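Local coordinates for putative pneumococcal surface protein (Streptococcus pneumoniae, PDB 4CNL) that binds choline, probably that of the teichoic acids of the pneumococcal cell wall, through successive choline-binding repeats whose pockets are rich in aromatic residues, at residues A[29-34]-A[42-47]. Sequence-based numbering, arbitrary orientation. Where two conformers were deposited one is given.
With CHT (choline ion), chain H; CHT (choline ion), chain D.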
loop_
_atom_site.group_PDB
_atom_site.type_symbol
_atom_site.label_atom_id
_atom_site.label_comp_id
_atom_site.label_asym_id
_atom_site.label_seq_id
_atom_site.Cartn_x
_atom_site.Cartn_y
_atom_site.Cartn_z
ATOM N N SER A 29 14.071 -8.321 18.371
ATOM C CA SER A 29 13.184 -8.459 17.220
ATOM C C SER A 29 12.094 -9.516 17.413
ATOM O O SER A 29 11.287 -9.770 16.512
ATOM C CB SER A 29 14.006 -8.795 15.977
ATOM O OG SER A 29 14.971 -7.790 15.730
ATOM N N TYR A 30 12.070 -10.115 18.595
ATOM C CA TYR A 30 11.196 -11.254 18.877
ATOM C C TYR A 30 10.131 -10.920 19.899
ATOM O O TYR A 30 10.321 -10.057 20.763
ATOM C CB TYR A 30 12.035 -12.441 19.375
ATOM C CG TYR A 30 13.189 -12.730 18.452
ATOM C CD1 TYR A 30 13.019 -13.544 17.340
ATOM C CD2 TYR A 30 14.437 -12.154 18.670
ATOM C CE1 TYR A 30 14.069 -13.794 16.470
ATOM C CE2 TYR A 30 15.493 -12.400 17.803
ATOM C CZ TYR A 30 15.300 -13.226 16.709
ATOM O OH TYR A 30 16.342 -13.480 15.848
ATOM N N TYR A 31 9.003 -11.616 19.812
ATOM C CA TYR A 31 7.905 -11.371 20.733
ATOM C C TYR A 31 7.588 -12.617 21.553
ATOM O O TYR A 31 7.371 -13.686 20.987
ATOM C CB TYR A 31 6.648 -10.921 19.966
ATOM C CG TYR A 31 5.530 -10.573 20.904
ATOM C CD1 TYR A 31 5.518 -9.345 21.561
ATOM C CD2 TYR A 31 4.510 -11.484 21.180
ATOM C CE1 TYR A 31 4.512 -9.022 22.459
ATOM C CE2 TYR A 31 3.485 -11.166 22.069
ATOM C CZ TYR A 31 3.501 -9.932 22.710
ATOM O OH TYR A 31 2.515 -9.591 23.610
ATOM N N LEU A 32 7.557 -12.471 22.878
ATOM C CA LEU A 32 7.219 -13.578 23.771
ATOM C C LEU A 32 5.744 -13.505 24.147
ATOM O O LEU A 32 5.261 -12.484 24.653
ATOM C CB LEU A 32 8.095 -13.556 25.028
ATOM C CG LEU A 32 9.599 -13.856 24.902
ATOM C CD1 LEU A 32 9.859 -15.086 24.053
ATOM C CD2 LEU A 32 10.364 -12.642 24.347
ATOM N N LYS A 33 5.027 -14.594 23.899
ATOM C CA LYS A 33 3.581 -14.619 24.098
ATOM C C LYS A 33 3.195 -14.830 25.571
ATOM O O LYS A 33 4.049 -14.817 26.454
ATOM C CB LYS A 33 2.969 -15.700 23.204
ATOM C CG LYS A 33 3.218 -15.428 21.724
ATOM C CD LYS A 33 2.543 -16.453 20.806
ATOM C CE LYS A 33 3.236 -17.807 20.867
ATOM N NZ LYS A 33 2.723 -18.740 19.805
ATOM N N ALA A 34 1.904 -15.013 25.831
ATOM C CA ALA A 34 1.409 -15.043 27.206
ATOM C C ALA A 34 1.966 -16.208 28.021
ATOM O O ALA A 34 2.083 -16.117 29.248
ATOM C CB ALA A 34 -0.125 -15.079 27.213
ATOM N N GLU A 42 3.260 -15.966 12.724
ATOM C CA GLU A 42 1.947 -15.593 13.199
ATOM C C GLU A 42 1.850 -14.103 13.424
ATOM O O GLU A 42 2.869 -13.410 13.598
ATOM C CB GLU A 42 1.612 -16.348 14.494
ATOM C CG GLU A 42 2.447 -15.925 15.686
ATOM C CD GLU A 42 2.237 -16.831 16.884
ATOM O OE1 GLU A 42 1.137 -16.803 17.473
ATOM O OE2 GLU A 42 3.171 -17.574 17.228
ATOM N N TRP A 43 0.606 -13.636 13.411
ATOM C CA TRP A 43 0.253 -12.259 13.680
ATOM C C TRP A 43 0.007 -12.036 15.157
ATOM O O TRP A 43 -0.625 -12.861 15.817
ATOM C CB TRP A 43 -1.001 -11.874 12.900
ATOM C CG TRP A 43 -0.777 -11.725 11.444
ATOM C CD1 TRP A 43 -0.964 -12.670 10.475
ATOM C CD2 TRP A 43 -0.337 -10.543 10.777
ATOM N NE1 TRP A 43 -0.657 -12.145 9.237
ATOM C CE2 TRP A 43 -0.269 -10.838 9.399
ATOM C CE3 TRP A 43 0.008 -9.259 11.216
ATOM C CZ2 TRP A 43 0.141 -9.898 8.451
ATOM C CZ3 TRP A 43 0.419 -8.328 10.277
ATOM C CH2 TRP A 43 0.470 -8.649 8.907
ATOM N N ILE A 44 0.478 -10.897 15.659
ATOM C CA ILE A 44 0.257 -10.490 17.038
ATOM C C ILE A 44 -0.190 -9.034 17.091
ATOM O O ILE A 44 0.398 -8.188 16.418
ATOM C CB ILE A 44 1.553 -10.661 17.886
ATOM C CG1 ILE A 44 1.773 -12.129 18.250
ATOM C CG2 ILE A 44 1.507 -9.785 19.131
ATOM C CD1 ILE A 44 0.797 -12.653 19.262
ATOM N N TYR A 45 -1.233 -8.740 17.868
ATOM C CA TYR A 45 -1.582 -7.354 18.136
ATOM C C TYR A 45 -0.968 -6.903 19.452
ATOM O O TYR A 45 -1.224 -7.487 20.511
ATOM C CB TYR A 45 -3.100 -7.136 18.171
ATOM C CG TYR A 45 -3.455 -5.670 18.219
ATOM C CD1 TYR A 45 -3.560 -4.924 17.050
ATOM C CD2 TYR A 45 -3.658 -5.021 19.427
ATOM C CE1 TYR A 45 -3.869 -3.573 17.087
ATOM C CE2 TYR A 45 -3.973 -3.667 19.475
ATOM C CZ TYR A 45 -4.076 -2.948 18.300
ATOM O OH TYR A 45 -4.385 -1.596 18.341
ATOM N N ASP A 46 -0.147 -5.865 19.381
ATOM C CA ASP A 46 0.463 -5.305 20.581
ATOM C C ASP A 46 -0.366 -4.117 21.045
ATOM O O ASP A 46 -0.406 -3.086 20.376
ATOM C CB ASP A 46 1.911 -4.889 20.313
ATOM C CG ASP A 46 2.677 -4.624 21.589
ATOM O OD1 ASP A 46 2.087 -4.028 22.507
ATOM O OD2 ASP A 46 3.859 -5.018 21.686
ATOM N N SER A 47 -1.026 -4.256 22.192
ATOM C CA SER A 47 -1.921 -3.203 22.659
ATOM C C SER A 47 -1.147 -1.951 23.052
ATOM O O SER A 47 -1.695 -0.849 23.043
ATOM C CB SER A 47 -2.762 -3.690 23.841
ATOM O OG SER A 47 -3.670 -4.700 23.442
HETATM C C4 CHT H . -5.598 -11.268 9.291
HETATM C C5 CHT H . -5.728 -9.770 9.579
HETATM C C6 CHT H . -4.705 -7.928 10.645
HETATM C C7 CHT H . -4.286 -10.113 11.405
HETATM C C8 CHT H . -3.404 -9.390 9.345
HETATM O O6 CHT H . -6.675 -11.704 8.469
HETATM N N1 CHT H . -4.526 -9.299 10.241
HETATM C C4 CHT D . 15.713 -18.863 16.751
HETATM C C5 CHT D . 15.140 -17.982 17.859
HETATM C C6 CHT D . 17.102 -16.689 17.552
HETATM C C7 CHT D . 15.600 -16.180 19.290
HETATM C C8 CHT D . 16.928 -18.128 19.399
HETATM O O6 CHT D . 14.848 -18.815 15.622
HETATM N N1 CHT D . 16.198 -17.249 18.527
#
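Two successive beta-hairpins of the choline-binding repeat array meet where Tyr31, on strand 30-32, packs against Ile44 on strand 42-46. The strands share no backbone hydrogen bonds, and across the two segments it is side chains that meet, with 8.5 Å between the CA atoms of Tyr31 and Ile44. A CH-pi contact forms the apolar centre: Ile44 CG2 lies over one face of the Tyr31 phenol, offset toward the rim and 3.8 Å from Tyr31 CE2. With its CG anti to the backbone N (chi1 -176°), Tyr31 carries this ring toward strand 42-46, and Trp26 meets it edge-to-face. Asp46 OD2 approaches Tyr31 CE1 obliquely, at 4.1 Å, and its carboxylate is hydrogen-bonded elsewhere, OD1 to Ser48 OG and OD2 to Trp26 NE1. On the outward sides of the pair, neighbouring residues serve separate choline sites: a choline methyl, C7, sits over the centre of the Tyr30 ring, while Trp43 CE2 lies 3.5 Å from C8 of a second choline. At the other end of the contact, Lys33 and Glu42 reach in from opposite directions to form a salt bridge. Glu42 OE2, which also accepts a hydrogen bond from the backbone N of Gln40, takes Lys33 NZ on its syn lone pair at 2.9 Å.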